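Mll8374 protein (Mesorhizobium loti, PDB 3B5E) is a probable carboxylesterase, thought to hydrolyse carboxylic ester bonds with a serine hydrolase mechanism of the alpha/beta-hydrolase type. Local coordinates at residues A[44-56]-A[201-213]. Numbering follows the deposited sequence. Where two conformers were deposited one is given.
Sequences TTLVPLARRIAPT and IGDPDAAIVRQWL
Ile53 fits as a knob into a hole formed by Ala206, Val209, Arg210 and Leu213, joining helices 47-53 and 203-213 on one side of an alpha/beta-hydrolase sheet. The helix axes cross at -41° and approach to 8.9 Å. Ile53 CG1 lies anti to its carbonyl carbon (chi1 -66°), which carries CD1 to Val209 CB at 3.7 Å. The CG2 branch turns the other way and meets Leu213 CD1, also at 3.7 Å. With an alanine in place of Ile53, both CD1 and CG2 are gone, and the hollow lined by Val209 and Leu213 would probably be left unfilled. Beneath the knob, Ile53 touches Leu116 of the central strand 113-118. The CB of Ala206 points into the notch between Ile53 CG1 and Leu49 CD1, 3.9 Å from each. Further along, Leu46 CD2 meets Ile201 CD1 at 3.6 Å, the two side chains crossing at about a right angle. The Ile201 side chain lies near, without touching, the probable Ser-His-Asp triad. On the exposed side, in one Arg52 conformer, Asp203 OD1 sits over a guanidinium face, 2.7 Å from Arg52 NE, a salt bridge of charge alone. At the C-terminal end of helix 47-53, Arg210 NH1 donates to Ile53 O (3.1 Å), approaching from above the carbonyl plane.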
# COMPACT_ATOMS: atom_id res chain seq x y z
N THR A 44 3.03 5.52 -11.85
CA THR A 44 4.38 5.18 -12.34
C THR A 44 5.46 5.29 -11.26
O THR A 44 6.57 4.78 -11.43
CB THR A 44 4.77 6.08 -13.53
OG1 THR A 44 4.86 7.44 -13.09
CG2 THR A 44 3.75 5.95 -14.66
N THR A 45 5.14 5.96 -10.15
CA THR A 45 6.15 6.44 -9.20
C THR A 45 6.80 5.35 -8.33
O THR A 45 7.96 5.49 -7.97
CB THR A 45 5.62 7.62 -8.34
OG1 THR A 45 4.47 7.20 -7.61
CG2 THR A 45 5.29 8.84 -9.19
N LEU A 46 6.09 4.28 -8.02
CA LEU A 46 6.65 3.20 -7.21
C LEU A 46 7.22 2.06 -8.04
O LEU A 46 7.75 1.09 -7.48
CB LEU A 46 5.59 2.67 -6.24
CG LEU A 46 5.03 3.57 -5.12
CD1 LEU A 46 4.18 2.76 -4.22
CD2 LEU A 46 6.20 4.24 -4.34
N VAL A 47 7.14 2.16 -9.38
CA VAL A 47 7.58 1.07 -10.24
C VAL A 47 9.11 0.82 -10.13
O VAL A 47 9.53 -0.32 -10.00
CB VAL A 47 7.07 1.24 -11.72
CG1 VAL A 47 7.74 0.23 -12.66
CG2 VAL A 47 5.55 1.09 -11.79
N PRO A 48 9.93 1.87 -10.18
CA PRO A 48 11.37 1.65 -9.94
C PRO A 48 11.70 0.97 -8.60
O PRO A 48 12.48 0.04 -8.57
CB PRO A 48 11.95 3.05 -10.05
CG PRO A 48 10.96 3.80 -10.92
CD PRO A 48 9.64 3.29 -10.44
N LEU A 49 11.08 1.39 -7.51
CA LEU A 49 11.29 0.73 -6.22
C LEU A 49 10.85 -0.74 -6.28
O LEU A 49 11.57 -1.64 -5.82
CB LEU A 49 10.48 1.47 -5.15
CG LEU A 49 10.65 1.09 -3.69
CD1 LEU A 49 11.90 1.81 -3.16
CD2 LEU A 49 9.41 1.52 -2.90
N ALA A 50 9.66 -0.98 -6.83
CA ALA A 50 9.09 -2.33 -6.95
C ALA A 50 10.01 -3.27 -7.71
O ALA A 50 10.17 -4.43 -7.33
CB ALA A 50 7.71 -2.27 -7.62
N ARG A 51 10.61 -2.77 -8.78
CA ARG A 51 11.55 -3.56 -9.59
C ARG A 51 12.82 -3.91 -8.83
O ARG A 51 13.35 -5.00 -9.01
CB ARG A 51 11.93 -2.83 -10.86
CG ARG A 51 10.90 -2.94 -11.95
CD ARG A 51 11.45 -2.42 -13.27
NE ARG A 51 11.71 -0.98 -13.24
CZ ARG A 51 11.41 -0.12 -14.22
NH1 ARG A 51 10.83 -0.54 -15.34
NH2 ARG A 51 11.69 1.16 -14.07
N ARG A 52 13.31 -2.98 -8.02
CA ARG A 52 14.45 -3.26 -7.15
C ARG A 52 14.07 -4.37 -6.16
O ARG A 52 14.86 -5.29 -5.92
CB ARG A 52 14.93 -1.99 -6.41
CG ARG A 52 15.35 -0.85 -7.35
CD ARG A 52 16.16 0.27 -6.67
NE ARG A 52 15.37 1.24 -5.90
CZ ARG A 52 14.89 2.41 -6.35
NH1 ARG A 52 15.09 2.81 -7.60
NH2 ARG A 52 14.21 3.18 -5.52
N ILE A 53 12.85 -4.31 -5.62
CA ILE A 53 12.38 -5.29 -4.62
C ILE A 53 12.18 -6.68 -5.23
O ILE A 53 12.62 -7.68 -4.66
CB ILE A 53 11.08 -4.83 -3.93
CG1 ILE A 53 11.35 -3.59 -3.08
CG2 ILE A 53 10.47 -5.94 -3.04
CD1 ILE A 53 10.11 -2.83 -2.61
N ALA A 54 11.49 -6.73 -6.38
CA ALA A 54 11.06 -8.01 -6.96
C ALA A 54 11.06 -7.86 -8.49
O ALA A 54 10.03 -7.64 -9.10
CB ALA A 54 9.71 -8.38 -6.46
N PRO A 55 12.23 -7.97 -9.10
CA PRO A 55 12.32 -7.68 -10.55
C PRO A 55 11.48 -8.53 -11.51
O PRO A 55 11.37 -8.17 -12.69
CB PRO A 55 13.81 -7.85 -10.86
CG PRO A 55 14.41 -8.49 -9.70
CD PRO A 55 13.53 -8.32 -8.52
N THR A 56 10.95 -9.66 -11.04
CA THR A 56 10.17 -10.56 -11.89
C THR A 56 8.73 -10.75 -11.41
O THR A 56 7.98 -11.53 -12.00
CB THR A 56 10.86 -11.93 -12.06
OG1 THR A 56 10.91 -12.62 -10.81
CG2 THR A 56 12.29 -11.79 -12.68
N ILE A 201 11.29 8.16 0.11
CA ILE A 201 11.61 6.75 0.09
C ILE A 201 12.62 6.47 -0.99
O ILE A 201 12.83 7.27 -1.90
CB ILE A 201 10.34 5.87 -0.10
CG1 ILE A 201 9.56 6.28 -1.36
CG2 ILE A 201 9.46 5.91 1.19
CD1 ILE A 201 8.50 5.26 -1.78
N GLY A 202 13.27 5.33 -0.88
CA GLY A 202 14.40 5.04 -1.77
C GLY A 202 15.01 3.68 -1.57
O GLY A 202 14.37 2.77 -1.09
N ASP A 203 16.27 3.54 -1.92
CA ASP A 203 16.95 2.25 -1.83
C ASP A 203 16.97 1.58 -0.46
O ASP A 203 16.83 0.35 -0.39
CB ASP A 203 18.38 2.36 -2.35
CG ASP A 203 18.45 2.72 -3.85
OD1 ASP A 203 17.58 2.24 -4.65
OD2 ASP A 203 19.39 3.52 -4.21
N PRO A 204 17.16 2.36 0.63
CA PRO A 204 17.05 1.73 1.95
C PRO A 204 15.70 1.03 2.20
O PRO A 204 15.67 -0.01 2.85
CB PRO A 204 17.23 2.90 2.94
CG PRO A 204 17.95 3.94 2.16
CD PRO A 204 17.45 3.80 0.74
N ASP A 205 14.62 1.61 1.70
CA ASP A 205 13.30 0.98 1.81
C ASP A 205 13.22 -0.30 1.04
O ASP A 205 12.75 -1.31 1.56
CB ASP A 205 12.20 1.94 1.37
CG ASP A 205 12.22 3.21 2.19
OD1 ASP A 205 11.64 3.14 3.28
OD2 ASP A 205 12.87 4.21 1.78
N ALA A 206 13.72 -0.28 -0.20
CA ALA A 206 13.73 -1.48 -1.05
C ALA A 206 14.52 -2.62 -0.43
O ALA A 206 14.08 -3.77 -0.45
CB ALA A 206 14.31 -1.16 -2.38
N ALA A 207 15.69 -2.30 0.11
CA ALA A 207 16.51 -3.30 0.77
C ALA A 207 15.76 -3.99 1.92
O ALA A 207 15.78 -5.22 2.07
CB ALA A 207 17.78 -2.68 1.29
N ILE A 208 15.09 -3.20 2.73
CA ILE A 208 14.31 -3.75 3.85
C ILE A 208 13.12 -4.59 3.37
O ILE A 208 12.91 -5.70 3.89
CB ILE A 208 13.83 -2.66 4.81
CG1 ILE A 208 15.02 -2.10 5.62
CG2 ILE A 208 12.77 -3.19 5.76
CD1 ILE A 208 14.70 -0.81 6.40
N VAL A 209 12.34 -4.08 2.42
CA VAL A 209 11.18 -4.85 1.91
C VAL A 209 11.65 -6.24 1.37
O VAL A 209 11.05 -7.29 1.64
CB VAL A 209 10.36 -4.08 0.84
CG1 VAL A 209 9.19 -4.97 0.32
CG2 VAL A 209 9.86 -2.72 1.35
N ARG A 210 12.73 -6.23 0.61
CA ARG A 210 13.33 -7.46 0.11
C ARG A 210 13.69 -8.44 1.18
O ARG A 210 13.35 -9.63 1.08
CB ARG A 210 14.60 -7.16 -0.65
CG ARG A 210 14.43 -7.24 -2.08
CD ARG A 210 15.60 -6.63 -2.76
NE ARG A 210 16.63 -7.62 -2.97
CZ ARG A 210 16.60 -8.56 -3.89
NH1 ARG A 210 15.56 -8.68 -4.72
NH2 ARG A 210 17.62 -9.41 -3.98
N GLN A 211 14.39 -7.93 2.20
CA GLN A 211 14.82 -8.69 3.39
C GLN A 211 13.62 -9.28 4.17
O GLN A 211 13.67 -10.40 4.68
CB GLN A 211 15.67 -7.77 4.31
CG GLN A 211 17.12 -7.54 3.79
CD GLN A 211 17.82 -6.20 4.21
OE1 GLN A 211 17.27 -5.35 4.94
NE2 GLN A 211 19.05 -6.03 3.72
N TRP A 212 12.56 -8.49 4.27
CA TRP A 212 11.32 -8.90 4.93
C TRP A 212 10.59 -9.97 4.12
O TRP A 212 10.11 -10.95 4.70
CB TRP A 212 10.45 -7.69 5.10
CG TRP A 212 9.09 -7.91 5.62
CD1 TRP A 212 8.72 -8.14 6.90
CD2 TRP A 212 7.89 -7.82 4.86
NE1 TRP A 212 7.35 -8.24 6.98
CE2 TRP A 212 6.82 -8.05 5.74
CE3 TRP A 212 7.61 -7.58 3.51
CZ2 TRP A 212 5.49 -8.04 5.31
CZ3 TRP A 212 6.29 -7.57 3.09
CH2 TRP A 212 5.25 -7.80 3.99
N LEU A 213 10.54 -9.79 2.81
CA LEU A 213 9.92 -10.78 1.92
C LEU A 213 10.67 -12.12 1.95
O LEU A 213 10.03 -13.19 1.92
CB LEU A 213 9.83 -10.26 0.48
CG LEU A 213 8.78 -9.19 0.18
CD1 LEU A 213 8.88 -8.74 -1.25
CD2 LEU A 213 7.36 -9.69 0.51